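Local structure of soluble lytic murein transglycosylase (Escherichia coli, 1QSA) at residues Leu41-Ile46 with Ala71-Ser76; Gln53-Val58 with Leu92-Glu97; Leu287-Val292 with Met313-Lys318; Met294-Gly299 with Asp319-Trp324. The protein cleaves the glycosidic bonds between N-acetylmuramic acid and N-acetylglucosamine in peptidoglycan, forming a 1,6-anhydro bond in the N-acetylmuramic acid residue. One frame throughout, in Å; residues are numbered along the deposited sequence.

How the contacts relate
Near the N terminus, contact 1 closes a loop from helix 38-48 to helix 69-84, with helix 55-64 inside the loop. Contact 2 opens inside that loop, at the start of helix 55-64, and closes beyond it at the end of helix 88-94, so the two cross and touch where Leu74 packs on Val58. Far off, on the opposite side of the chain's centre, contacts 3 and 4 make a second crossed pair; the centres of contacts 1 and 3 are about 50 Å apart. Both start on helix 285-298; contact 3 closes on the loop before helix 319-331 and contact 4 on that helix itself. Each pair ties a few successive helices of the alpha-superhelix together.

Contact 1 (Leu41-Ile46 with Ala71-Ser76)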
loop_
_atom_site.group_PDB
_atom_site.type_symbol
_atom_site.label_atom_id
_atom_site.label_comp_id
_atom_site.label_asym_id
_atom_site.label_seq_id
_atom_site.Cartn_x
_atom_site.Cartn_y
_atom_site.Cartn_z
ATOM N N LEU A 41 18.149 -22.592 11.271
ATOM C CA LEU A 41 18.587 -22.988 12.613
ATOM C C LEU A 41 19.947 -22.327 12.911
ATOM O O LEU A 41 20.196 -21.876 14.029
ATOM C CB LEU A 41 18.729 -24.517 12.696
ATOM C CG LEU A 41 17.432 -25.327 12.597
ATOM C CD1 LEU A 41 17.781 -26.811 12.620
ATOM C CD2 LEU A 41 16.485 -24.968 13.742
ATOM N N GLU A 42 20.833 -22.298 11.921
ATOM C CA GLU A 42 22.142 -21.686 12.105
ATOM C C GLU A 42 21.973 -20.196 12.376
ATOM O O GLU A 42 22.668 -19.625 13.221
ATOM C CB GLU A 42 22.993 -21.854 10.850
ATOM C CG GLU A 42 23.417 -23.261 10.556
ATOM C CD GLU A 42 24.295 -23.339 9.329
ATOM O OE1 GLU A 42 23.788 -23.106 8.214
ATOM O OE2 GLU A 42 25.499 -23.631 9.481
ATOM N N TYR A 43 21.038 -19.573 11.658
ATOM C CA TYR A 43 20.769 -18.154 11.831
ATOM C C TYR A 43 20.297 -17.901 13.260
ATOM O O TYR A 43 20.744 -16.949 13.908
ATOM C CB TYR A 43 19.708 -17.683 10.821
ATOM C CG TYR A 43 19.237 -16.258 11.060
ATOM C CD1 TYR A 43 19.963 -15.168 10.576
ATOM C CD2 TYR A 43 18.084 -16.006 11.803
ATOM C CE1 TYR A 43 19.545 -13.849 10.830
ATOM C CE2 TYR A 43 17.661 -14.698 12.066
ATOM C CZ TYR A 43 18.397 -13.628 11.574
ATOM O OH TYR A 43 17.970 -12.345 11.860
ATOM N N ARG A 44 19.404 -18.757 13.750
ATOM C CA ARG A 44 18.884 -18.618 15.109
ATOM C C ARG A 44 20.024 -18.752 16.124
ATOM O O ARG A 44 20.111 -17.980 17.080
ATOM C CB ARG A 44 17.784 -19.659 15.376
ATOM C CG ARG A 44 17.042 -19.417 16.687
ATOM C CD ARG A 44 15.880 -20.406 16.875
ATOM N NE ARG A 44 15.254 -20.264 18.190
ATOM C CZ ARG A 44 14.095 -20.809 18.560
ATOM N NH1 ARG A 44 13.387 -21.572 17.738
ATOM N NH2 ARG A 44 13.651 -20.609 19.790
ATOM N N GLN A 45 20.908 -19.716 15.901
ATOM C CA GLN A 45 22.049 -19.939 16.796
ATOM C C GLN A 45 22.988 -18.725 16.817
ATOM O O GLN A 45 23.402 -18.254 17.884
ATOM C CB GLN A 45 22.810 -21.170 16.323
ATOM C CG GLN A 45 23.962 -21.597 17.203
ATOM C CD GLN A 45 24.527 -22.915 16.727
ATOM O OE1 GLN A 45 25.236 -22.970 15.722
ATOM N NE2 GLN A 45 24.163 -23.997 17.407
ATOM N N ILE A 46 23.312 -18.207 15.638
ATOM C CA ILE A 46 24.215 -17.059 15.549
ATOM C C ILE A 46 23.623 -15.829 16.229
ATOM O O ILE A 46 24.290 -15.173 17.041
ATOM C CB ILE A 46 24.554 -16.754 14.075
ATOM C CG1 ILE A 46 25.386 -17.896 13.494
ATOM C CG2 ILE A 46 25.307 -15.434 13.947
ATOM C CD1 ILE A 46 25.610 -17.767 11.990
ATOM N N ALA A 71 20.017 -14.217 5.935
ATOM C CA ALA A 71 21.465 -14.018 5.861
ATOM C C ALA A 71 21.694 -12.623 5.262
ATOM O O ALA A 71 22.637 -11.921 5.630
ATOM C CB ALA A 71 22.133 -15.086 5.002
ATOM N N ARG A 72 20.800 -12.208 4.369
ATOM C CA ARG A 72 20.925 -10.900 3.746
ATOM C C ARG A 72 20.631 -9.782 4.737
ATOM O O ARG A 72 21.361 -8.786 4.782
ATOM C CB ARG A 72 20.048 -10.794 2.495
ATOM C CG ARG A 72 20.382 -11.866 1.447
ATOM C CD ARG A 72 19.483 -11.768 0.213
ATOM N NE ARG A 72 20.204 -11.326 -0.984
ATOM C CZ ARG A 72 20.573 -10.069 -1.235
ATOM N NH1 ARG A 72 20.302 -9.090 -0.375
ATOM N NH2 ARG A 72 21.221 -9.789 -2.356
ATOM N N THR A 73 19.629 -9.979 5.587
ATOM C CA THR A 73 19.296 -8.973 6.592
ATOM C C THR A 73 20.350 -8.966 7.706
ATOM O O THR A 73 20.586 -7.930 8.346
ATOM C CB THR A 73 17.891 -9.173 7.201
ATOM O OG1 THR A 73 17.801 -10.448 7.844
ATOM C CG2 THR A 73 16.810 -9.052 6.127
ATOM N N LEU A 74 20.994 -10.115 7.932
ATOM C CA LEU A 74 22.025 -10.216 8.972
ATOM C C LEU A 74 23.212 -9.276 8.718
ATOM O O LEU A 74 23.871 -8.830 9.667
ATOM C CB LEU A 74 22.515 -11.664 9.116
ATOM C CG LEU A 74 23.540 -11.951 10.227
ATOM C CD1 LEU A 74 22.981 -11.558 11.599
ATOM C CD2 LEU A 74 23.937 -13.431 10.210
ATOM N N GLN A 75 23.473 -8.964 7.451
ATOM C CA GLN A 75 24.570 -8.063 7.079
ATOM C C GLN A 75 24.362 -6.682 7.734
ATOM O O GLN A 75 25.260 -6.144 8.404
ATOM C CB GLN A 75 24.629 -7.927 5.560
ATOM C CG GLN A 75 25.826 -7.156 5.045
ATOM C CD GLN A 75 27.150 -7.854 5.320
ATOM O OE1 GLN A 75 27.187 -9.025 5.711
ATOM N NE2 GLN A 75 28.243 -7.130 5.131
ATOM N N SER A 76 23.172 -6.113 7.543
ATOM C CA SER A 76 22.852 -4.823 8.153
ATOM C C SER A 76 22.699 -4.936 9.672
ATOM O O SER A 76 23.135 -4.045 10.397
ATOM C CB SER A 76 21.581 -4.211 7.535
ATOM O OG SER A 76 21.831 -3.720 6.233
HETATM O O HOH W 1 18.907 -10.264 10.372
#
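Tyr43 and Leu74 carry most of this contact, meeting at the rim of the tyrosine ring. CB of Leu74 comes up near the ring plane, 4.1 Å from CE1 of Tyr43, and the two side chains run alongside one another, pointing opposite ways. In Tyr43, CG lies anti to the backbone N (chi1 172°), which sends the ring toward helix 69-84 and carries the hydroxyl to that neighbour. There a water completes the link: it lies in the plane of the tyrosine ring, 2.7 Å from Tyr43 OH and 2.8 Å from Thr73 OG1. The threonine hydroxyl has a partner in its own helix turn as well, the carbonyl of Pro70. Helices 38-48 and 69-84 run nearly parallel here, 20° apart in direction with their axes 11.5 Å from each other. This is how alternate helices lie in an alpha-superhelix built from stacked helical hairpins, the intervening helix 55-64 turning back between them. Phe61 of that middle helix touches Ile46 from one segment and both Ala71 and Leu74 from the other. Ile46 adds a looser apolar touch, its CG2 standing 4.5 Å from CD2 of Leu74. On the flank of helix 38-48 that faces helix 3-18, Arg44 is held by a salt bridge to Asp18 and a cation-pi contact with Trp17.

Contact 2 (Gln53-Val58 with Leu92-Glu97). With SO4 (sulfate ion), chain I.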
loop_
_atom_site.group_PDB
_atom_site.type_symbol
_atom_site.label_atom_id
_atom_site.label_comp_id
_atom_site.label_asym_id
_atom_site.label_seq_id
_atom_site.Cartn_x
_atom_site.Cartn_y
_atom_site.Cartn_z
ATOM N N GLN A 53 29.457 -12.605 19.065
ATOM C CA GLN A 53 29.922 -13.252 17.849
ATOM C C GLN A 53 31.072 -12.548 17.145
ATOM O O GLN A 53 31.055 -11.322 16.979
ATOM C CB GLN A 53 28.778 -13.385 16.834
ATOM C CG GLN A 53 27.657 -14.290 17.249
ATOM C CD GLN A 53 28.038 -15.752 17.212
ATOM O OE1 GLN A 53 29.139 -16.116 16.775
ATOM N NE2 GLN A 53 27.133 -16.605 17.676
ATOM N N PRO A 54 32.120 -13.303 16.766
ATOM C CA PRO A 54 33.224 -12.651 16.058
ATOM C C PRO A 54 32.749 -12.422 14.612
ATOM O O PRO A 54 31.959 -13.208 14.079
ATOM C CB PRO A 54 34.355 -13.685 16.134
ATOM C CG PRO A 54 33.644 -14.994 16.274
ATOM C CD PRO A 54 32.478 -14.675 17.180
ATOM N N ALA A 55 33.224 -11.353 13.983
ATOM C CA ALA A 55 32.817 -11.023 12.625
ATOM C C ALA A 55 33.021 -12.162 11.625
ATOM O O ALA A 55 32.227 -12.333 10.705
ATOM C CB ALA A 55 33.541 -9.756 12.148
ATOM N N VAL A 56 34.084 -12.944 11.803
ATOM C CA VAL A 56 34.374 -14.040 10.888
ATOM C C VAL A 56 33.238 -15.073 10.826
ATOM O O VAL A 56 32.923 -15.586 9.754
ATOM C CB VAL A 56 35.727 -14.700 11.232
ATOM C CG1 VAL A 56 35.590 -15.574 12.488
ATOM C CG2 VAL A 56 36.287 -15.457 9.996
ATOM N N THR A 57 32.589 -15.325 11.955
ATOM C CA THR A 57 31.488 -16.280 11.990
ATOM C C THR A 57 30.326 -15.754 11.152
ATOM O O THR A 57 29.719 -16.488 10.367
ATOM C CB THR A 57 31.028 -16.530 13.441
ATOM O OG1 THR A 57 32.087 -17.164 14.162
ATOM C CG2 THR A 57 29.784 -17.412 13.483
ATOM N N VAL A 58 30.053 -14.461 11.288
ATOM C CA VAL A 58 28.955 -13.836 10.555
ATOM C C VAL A 58 29.254 -13.780 9.064
ATOM O O VAL A 58 28.406 -14.123 8.237
ATOM C CB VAL A 58 28.642 -12.424 11.116
ATOM C CG1 VAL A 58 27.468 -11.796 10.358
ATOM C CG2 VAL A 58 28.298 -12.534 12.611
ATOM N N LEU A 92 33.750 -1.479 9.141
ATOM C CA LEU A 92 34.163 -1.307 7.753
ATOM C C LEU A 92 34.864 -2.548 7.175
ATOM O O LEU A 92 34.804 -2.801 5.974
ATOM C CB LEU A 92 35.006 -0.032 7.600
ATOM C CG LEU A 92 34.227 1.244 7.943
ATOM C CD1 LEU A 92 35.134 2.475 7.886
ATOM C CD2 LEU A 92 33.089 1.408 6.931
ATOM N N ALA A 93 35.496 -3.339 8.032
ATOM C CA ALA A 93 36.163 -4.551 7.576
ATOM C C ALA A 93 35.091 -5.586 7.241
ATOM O O ALA A 93 35.209 -6.334 6.270
ATOM C CB ALA A 93 37.110 -5.082 8.671
ATOM N N PHE A 94 34.011 -5.566 8.012
ATOM C CA PHE A 94 32.904 -6.497 7.821
ATOM C C PHE A 94 31.998 -6.066 6.661
ATOM O O PHE A 94 31.495 -6.910 5.897
ATOM C CB PHE A 94 32.090 -6.619 9.123
ATOM C CG PHE A 94 30.816 -7.410 8.962
ATOM C CD1 PHE A 94 30.851 -8.810 8.893
ATOM C CD2 PHE A 94 29.589 -6.757 8.819
ATOM C CE1 PHE A 94 29.676 -9.546 8.677
ATOM C CE2 PHE A 94 28.408 -7.484 8.603
ATOM C CZ PHE A 94 28.454 -8.879 8.531
ATOM N N SER A 95 31.812 -4.752 6.524
ATOM C CA SER A 95 30.964 -4.178 5.479
ATOM C C SER A 95 31.705 -3.028 4.787
ATOM O O SER A 95 31.416 -1.857 5.028
ATOM C CB SER A 95 29.649 -3.663 6.098
ATOM O OG SER A 95 28.794 -3.092 5.114
ATOM N N PRO A 96 32.669 -3.350 3.900
ATOM C CA PRO A 96 33.418 -2.300 3.199
ATOM C C PRO A 96 32.544 -1.433 2.289
ATOM O O PRO A 96 32.884 -0.282 2.027
ATOM C CB PRO A 96 34.486 -3.078 2.418
ATOM C CG PRO A 96 33.955 -4.479 2.346
ATOM C CD PRO A 96 33.258 -4.678 3.660
ATOM N N GLU A 97 31.435 -1.999 1.811
ATOM C CA GLU A 97 30.492 -1.282 0.950
ATOM C C GLU A 97 29.280 -0.826 1.763
ATOM O O GLU A 97 28.952 -1.415 2.790
ATOM C CB GLU A 97 29.993 -2.171 -0.193
ATOM C CG GLU A 97 31.079 -2.803 -1.057
ATOM C CD GLU A 97 32.146 -1.820 -1.500
ATOM O OE1 GLU A 97 31.802 -0.676 -1.881
ATOM O OE2 GLU A 97 33.341 -2.200 -1.468
HETATM S S SO4 I . 35.344 -9.565 16.451
HETATM O O1 SO4 I . 34.255 -9.237 15.515
HETATM O O2 SO4 I . 36.083 -8.339 16.801
HETATM O O3 SO4 I . 34.772 -10.150 17.680
HETATM O O4 SO4 I . 36.263 -10.531 15.824
#
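Val58 and Phe94 stand nearly perpendicular, the valine pressing one methyl against the far end of the phenylalanine ring. CG1 of Val58 sits equally close to CE1 and CZ of Phe94, 3.6 Å from each, and approaches the ring obliquely. Swung away from its own N, with CG beside the carbonyl carbon (chi1 172°), that ring reaches over from the last turn of helix 88-94. Nearer the root of the ring, CB of Ala55 lies 4.3 Å from CD1 of Phe94. Phe78 of helix 69-84 meets Phe94 edge-to-face and also touches Ala55 and Val58, joining the cluster from a third helix. At the start of helix 55-64 a sulfate, probably from the crystallisation liquor, accepts a hydrogen bond from Ala55 N to its O1 (2.8 Å, 150° at the hydrogen). An anion taken up by a backbone N-H at a helix N terminus is a familiar arrangement; the apolar cluster beside it belongs to the hairpin stacking of an alpha-superhelix.

Contact 3 (Leu287-Val292 with Met313-Lys318); sequences LIERRV and MEAKEK
Glu289 and Lys318 meet in a salt bridge, NZ of Lys318 giving a hydrogen bond of 2.8 Å to OE2 of Glu289. The ammonium comes in at the syn lone pair, on the side of the other oxygen, yet it is not shared evenly: OE1 of Glu289 stays 3.5 Å from NZ. The lysine comes in roughly square to the glutamate and, extended from CG to NZ, also lays its CD 3.5 Å from OE2 of Glu289. CB of Ala315 borders the same oxygen at 4.2 Å. OE2 takes a second hydrogen bond, from the indole NE1 of Trp321, which gives this buried carboxylate two donors at one atom. With an alanine here in place of Glu289, the lysine charge and the tryptophan N-H would probably both lose their common acceptor. Behind the lysine, its backbone N bonds to the carbonyl of Ala315 (3.0 Å), fixing the turn that leads into helix 319-331, where Lys318 holds the N-cap position. Glu289 itself projects from the N-terminal half of helix 285-298, which packs through Val292 on helix 301-310, through Ile288 on helix 269-280, and through Leu287 on helices 248-260 and 269-280.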
loop_
_atom_site.group_PDB
_atom_site.type_symbol
_atom_site.label_atom_id
_atom_site.label_comp_id
_atom_site.label_asym_id
_atom_site.label_seq_id
_atom_site.Cartn_x
_atom_site.Cartn_y
_atom_site.Cartn_z
ATOM N N LEU A 287 -7.672 17.512 -9.442
ATOM C CA LEU A 287 -8.746 18.397 -8.979
ATOM C C LEU A 287 -9.927 18.381 -9.960
ATOM O O LEU A 287 -11.086 18.296 -9.548
ATOM C CB LEU A 287 -8.227 19.820 -8.797
ATOM C CG LEU A 287 -9.240 20.883 -8.339
ATOM C CD1 LEU A 287 -9.925 20.488 -7.016
ATOM C CD2 LEU A 287 -8.515 22.222 -8.212
ATOM N N ILE A 288 -9.625 18.455 -11.255
ATOM C CA ILE A 288 -10.664 18.421 -12.288
ATOM C C ILE A 288 -11.384 17.072 -12.223
ATOM O O ILE A 288 -12.604 17.023 -12.326
ATOM C CB ILE A 288 -10.066 18.651 -13.703
ATOM C CG1 ILE A 288 -9.430 20.045 -13.768
ATOM C CG2 ILE A 288 -11.161 18.508 -14.768
ATOM C CD1 ILE A 288 -8.450 20.252 -14.931
ATOM N N GLU A 289 -10.633 15.985 -12.024
ATOM C CA GLU A 289 -11.244 14.657 -11.912
ATOM C C GLU A 289 -12.177 14.581 -10.703
ATOM O O GLU A 289 -13.247 13.950 -10.766
ATOM C CB GLU A 289 -10.170 13.568 -11.816
ATOM C CG GLU A 289 -9.457 13.325 -13.150
ATOM C CD GLU A 289 -8.335 12.317 -13.045
ATOM O OE1 GLU A 289 -7.582 12.351 -12.044
ATOM O OE2 GLU A 289 -8.207 11.479 -13.959
ATOM N N ARG A 290 -11.768 15.198 -9.590
ATOM C CA ARG A 290 -12.620 15.201 -8.398
ATOM C C ARG A 290 -13.931 15.947 -8.710
ATOM O O ARG A 290 -15.004 15.529 -8.266
ATOM C CB ARG A 290 -11.913 15.849 -7.198
ATOM C CG ARG A 290 -12.763 15.878 -5.904
ATOM C CD ARG A 290 -13.202 14.477 -5.450
ATOM N NE ARG A 290 -14.110 14.506 -4.297
ATOM C CZ ARG A 290 -15.439 14.521 -4.381
ATOM N NH1 ARG A 290 -16.034 14.502 -5.565
ATOM N NH2 ARG A 290 -16.183 14.546 -3.279
ATOM N N ARG A 291 -13.839 17.009 -9.514
ATOM C CA ARG A 291 -15.016 17.793 -9.903
ATOM C C ARG A 291 -15.921 16.977 -10.833
ATOM O O ARG A 291 -17.148 17.098 -10.776
ATOM C CB ARG A 291 -14.599 19.106 -10.558
ATOM C CG ARG A 291 -15.763 20.048 -10.849
ATOM C CD ARG A 291 -16.605 20.298 -9.610
ATOM N NE ARG A 291 -17.759 21.169 -9.873
ATOM C CZ ARG A 291 -18.938 20.740 -10.311
ATOM N NH1 ARG A 291 -19.122 19.452 -10.596
ATOM N NH2 ARG A 291 -19.924 21.613 -10.509
ATOM N N VAL A 292 -15.314 16.174 -11.710
ATOM C CA VAL A 292 -16.074 15.289 -12.604
ATOM C C VAL A 292 -16.834 14.287 -11.729
ATOM O O VAL A 292 -18.007 13.972 -11.985
ATOM C CB VAL A 292 -15.125 14.491 -13.561
ATOM C CG1 VAL A 292 -15.872 13.364 -14.259
ATOM C CG2 VAL A 292 -14.494 15.435 -14.597
ATOM N N MET A 313 -6.000 16.222 -22.356
ATOM C CA MET A 313 -6.030 15.108 -23.298
ATOM C C MET A 313 -5.513 13.799 -22.690
ATOM O O MET A 313 -6.125 12.742 -22.847
ATOM C CB MET A 313 -5.197 15.499 -24.531
ATOM C CG MET A 313 -5.129 14.459 -25.612
ATOM S SD MET A 313 -3.835 14.931 -26.809
ATOM C CE MET A 313 -2.378 14.386 -25.915
ATOM N N GLU A 314 -4.406 13.884 -21.963
ATOM C CA GLU A 314 -3.804 12.709 -21.342
ATOM C C GLU A 314 -4.745 11.972 -20.378
ATOM O O GLU A 314 -4.841 10.739 -20.404
ATOM C CB GLU A 314 -2.509 13.110 -20.633
ATOM C CG GLU A 314 -1.394 13.599 -21.584
ATOM C CD GLU A 314 -1.512 15.063 -22.032
ATOM O OE1 GLU A 314 -2.385 15.818 -21.539
ATOM O OE2 GLU A 314 -0.691 15.471 -22.885
ATOM N N ALA A 315 -5.457 12.725 -19.547
ATOM C CA ALA A 315 -6.381 12.120 -18.592
ATOM C C ALA A 315 -7.554 11.418 -19.281
ATOM O O ALA A 315 -8.036 10.397 -18.800
ATOM C CB ALA A 315 -6.886 13.173 -17.624
ATOM N N LYS A 316 -7.958 11.927 -20.445
ATOM C CA LYS A 316 -9.075 11.365 -21.197
ATOM C C LYS A 316 -8.816 9.960 -21.736
ATOM O O LYS A 316 -9.741 9.293 -22.213
ATOM C CB LYS A 316 -9.487 12.309 -22.331
ATOM C CG LYS A 316 -10.077 13.613 -21.849
ATOM C CD LYS A 316 -10.474 14.480 -23.040
ATOM C CE LYS A 316 -10.955 15.850 -22.608
ATOM N NZ LYS A 316 -11.303 16.694 -23.793
ATOM N N GLU A 317 -7.560 9.524 -21.651
ATOM C CA GLU A 317 -7.145 8.183 -22.087
ATOM C C GLU A 317 -7.584 7.119 -21.072
ATOM O O GLU A 317 -7.647 5.933 -21.393
ATOM C CB GLU A 317 -5.613 8.095 -22.173
ATOM C CG GLU A 317 -4.926 9.163 -23.022
ATOM C CD GLU A 317 -4.963 8.875 -24.513
ATOM O OE1 GLU A 317 -5.473 7.807 -24.924
ATOM O OE2 GLU A 317 -4.461 9.726 -25.275
ATOM N N LYS A 318 -7.845 7.538 -19.837
ATOM C CA LYS A 318 -8.219 6.584 -18.786
ATOM C C LYS A 318 -9.545 5.867 -19.045
ATOM O O LYS A 318 -10.495 6.467 -19.568
ATOM C CB LYS A 318 -8.239 7.276 -17.421
ATOM C CG LYS A 318 -6.893 7.870 -17.002
ATOM C CD LYS A 318 -7.016 8.618 -15.678
ATOM C CE LYS A 318 -5.712 9.283 -15.287
ATOM N NZ LYS A 318 -5.825 10.075 -14.012
#

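Contact 4 (Met294-Gly299 with Asp319-Trp324); sequences MALGTG and DEWRYW
Leu296 sets its two methyls over one face of the Trp324 indole. CD2 of Leu296 makes a CH-pi contact with the six-membered ring, 3.5 Å from its centroid and only 11° off the normal, while CD1 rests by the five-membered ring, 3.7 Å from NE1 of Trp324. The opposite face of that indole is covered by its chain neighbour: CD2 of Tyr323 stands 3.7 Å above the plane of Trp324, leaving the ring sandwiched. Leucine CG is anti to the carbonyl carbon (chi1 -77°), and from there the fork also reaches a second tryptophan, CD1 of Leu296 approaching CZ3 of Trp321 at the ring edge, 4.2 Å away. Glu320 lays its CG over one face of that second indole. A serine in place of Trp324 would probably leave a gap between Leu296 and Tyr323 and deprive the hydroxyl of Tyr352 of the indole N-H it now meets. Just past Leu296, helix 285-298 ends in a Schellman motif at Gly299, whose phi is positive. Helix 319-331 is flanked by helices 335-346 and 351-359, and helix 572-578 leans on both sides of the contact, through Glu577 against Leu296 and through Val573 and Ala574 against Trp324.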
loop_
_atom_site.group_PDB
_atom_site.type_symbol
_atom_site.label_atom_id
_atom_site.label_comp_id
_atom_site.label_asym_id
_atom_site.label_seq_id
_atom_site.Cartn_x
_atom_site.Cartn_y
_atom_site.Cartn_z
ATOM N N MET A 294 -17.865 14.725 -8.731
ATOM C CA MET A 294 -18.955 15.434 -8.052
ATOM C C MET A 294 -20.184 15.462 -8.971
ATOM O O MET A 294 -21.314 15.264 -8.524
ATOM C CB MET A 294 -18.549 16.868 -7.699
ATOM C CG MET A 294 -19.716 17.688 -7.124
ATOM S SD MET A 294 -19.231 19.338 -6.639
ATOM C CE MET A 294 -18.796 19.063 -4.950
ATOM N N ALA A 295 -19.960 15.715 -10.258
ATOM C CA ALA A 295 -21.051 15.732 -11.232
ATOM C C ALA A 295 -21.673 14.338 -11.344
ATOM O O ALA A 295 -22.897 14.199 -11.369
ATOM C CB ALA A 295 -20.527 16.200 -12.599
ATOM N N LEU A 296 -20.833 13.300 -11.400
ATOM C CA LEU A 296 -21.333 11.927 -11.485
ATOM C C LEU A 296 -22.108 11.531 -10.227
ATOM O O LEU A 296 -23.127 10.840 -10.295
ATOM C CB LEU A 296 -20.179 10.932 -11.656
ATOM C CG LEU A 296 -19.553 10.834 -13.047
ATOM C CD1 LEU A 296 -18.363 9.865 -13.000
ATOM C CD2 LEU A 296 -20.582 10.367 -14.075
ATOM N N GLY A 297 -21.624 11.986 -9.081
ATOM C CA GLY A 297 -22.269 11.640 -7.823
ATOM C C GLY A 297 -23.588 12.344 -7.556
ATOM O O GLY A 297 -24.291 11.985 -6.615
ATOM N N THR A 298 -23.929 13.333 -8.381
ATOM C CA THR A 298 -25.176 14.074 -8.190
ATOM C C THR A 298 -26.130 13.994 -9.377
ATOM O O THR A 298 -27.188 14.638 -9.378
ATOM C CB THR A 298 -24.884 15.556 -7.843
ATOM O OG1 THR A 298 -24.170 16.178 -8.919
ATOM C CG2 THR A 298 -24.059 15.655 -6.563
ATOM N N GLY A 299 -25.745 13.235 -10.406
ATOM C CA GLY A 299 -26.598 13.091 -11.582
ATOM C C GLY A 299 -26.636 14.338 -12.444
ATOM O O GLY A 299 -27.577 14.552 -13.214
ATOM N N ASP A 319 -9.595 4.583 -18.679
ATOM C CA ASP A 319 -10.786 3.749 -18.855
ATOM C C ASP A 319 -12.064 4.458 -18.424
ATOM O O ASP A 319 -13.036 4.503 -19.174
ATOM C CB ASP A 319 -10.701 2.481 -17.996
ATOM C CG ASP A 319 -9.796 1.426 -18.584
ATOM O OD1 ASP A 319 -9.175 1.657 -19.647
ATOM O OD2 ASP A 319 -9.724 0.343 -17.968
ATOM N N GLU A 320 -12.069 4.953 -17.191
ATOM C CA GLU A 320 -13.245 5.628 -16.658
ATOM C C GLU A 320 -13.750 6.791 -17.505
ATOM O O GLU A 320 -14.955 6.895 -17.759
ATOM C CB GLU A 320 -13.028 6.093 -15.207
ATOM C CG GLU A 320 -11.863 7.073 -14.981
ATOM C CD GLU A 320 -10.601 6.400 -14.510
ATOM O OE1 GLU A 320 -10.313 5.271 -14.962
ATOM O OE2 GLU A 320 -9.859 7.019 -13.718
ATOM N N TRP A 321 -12.835 7.633 -17.985
ATOM C CA TRP A 321 -13.249 8.795 -18.759
ATOM C C TRP A 321 -13.683 8.435 -20.172
ATOM O O TRP A 321 -14.499 9.141 -20.770
ATOM C CB TRP A 321 -12.193 9.894 -18.706
ATOM C CG TRP A 321 -11.771 10.237 -17.286
ATOM C CD1 TRP A 321 -10.511 10.548 -16.874
ATOM C CD2 TRP A 321 -12.596 10.252 -16.095
ATOM N NE1 TRP A 321 -10.487 10.746 -15.510
ATOM C CE2 TRP A 321 -11.751 10.574 -15.006
ATOM C CE3 TRP A 321 -13.960 10.012 -15.843
ATOM C CZ2 TRP A 321 -12.219 10.664 -13.679
ATOM C CZ3 TRP A 321 -14.427 10.100 -14.519
ATOM C CH2 TRP A 321 -13.552 10.424 -13.456
ATOM N N ARG A 322 -13.140 7.344 -20.709
ATOM C CA ARG A 322 -13.576 6.879 -22.020
ATOM C C ARG A 322 -15.015 6.352 -21.876
ATOM O O ARG A 322 -15.887 6.656 -22.702
ATOM C CB ARG A 322 -12.654 5.783 -22.546
ATOM C CG ARG A 322 -11.286 6.314 -22.942
ATOM C CD ARG A 322 -10.332 5.190 -23.270
ATOM N NE ARG A 322 -10.709 4.484 -24.491
ATOM C CZ ARG A 322 -10.352 3.234 -24.774
ATOM N NH1 ARG A 322 -9.629 2.527 -23.915
ATOM N NH2 ARG A 322 -10.743 2.677 -25.913
ATOM N N TYR A 323 -15.285 5.611 -20.796
ATOM C CA TYR A 323 -16.639 5.097 -20.587
ATOM C C TYR A 323 -17.624 6.246 -20.413
ATOM O O TYR A 323 -18.694 6.233 -21.020
ATOM C CB TYR A 323 -16.743 4.179 -19.353
ATOM C CG TYR A 323 -18.192 3.766 -19.093
ATOM C CD1 TYR A 323 -18.784 2.720 -19.809
ATOM C CD2 TYR A 323 -18.991 4.480 -18.190
ATOM C CE1 TYR A 323 -20.140 2.402 -19.640
ATOM C CE2 TYR A 323 -20.334 4.171 -18.015
ATOM C CZ TYR A 323 -20.903 3.137 -18.740
ATOM O OH TYR A 323 -22.223 2.836 -18.569
ATOM N N TRP A 324 -17.275 7.239 -19.598
ATOM C CA TRP A 324 -18.218 8.343 -19.374
ATOM C C TRP A 324 -18.402 9.223 -20.606
ATOM O O TRP A 324 -19.464 9.831 -20.787
ATOM C CB TRP A 324 -17.897 9.106 -18.086
ATOM C CG TRP A 324 -18.263 8.263 -16.872
ATOM C CD1 TRP A 324 -17.396 7.620 -16.022
ATOM C CD2 TRP A 324 -19.584 7.878 -16.457
ATOM N NE1 TRP A 324 -18.095 6.846 -15.123
ATOM C CE2 TRP A 324 -19.437 6.983 -15.362
ATOM C CE3 TRP A 324 -20.878 8.196 -16.907
ATOM C CZ2 TRP A 324 -20.531 6.401 -14.712
ATOM C CZ3 TRP A 324 -21.974 7.614 -16.255
ATOM C CH2 TRP A 324 -21.789 6.724 -15.167
#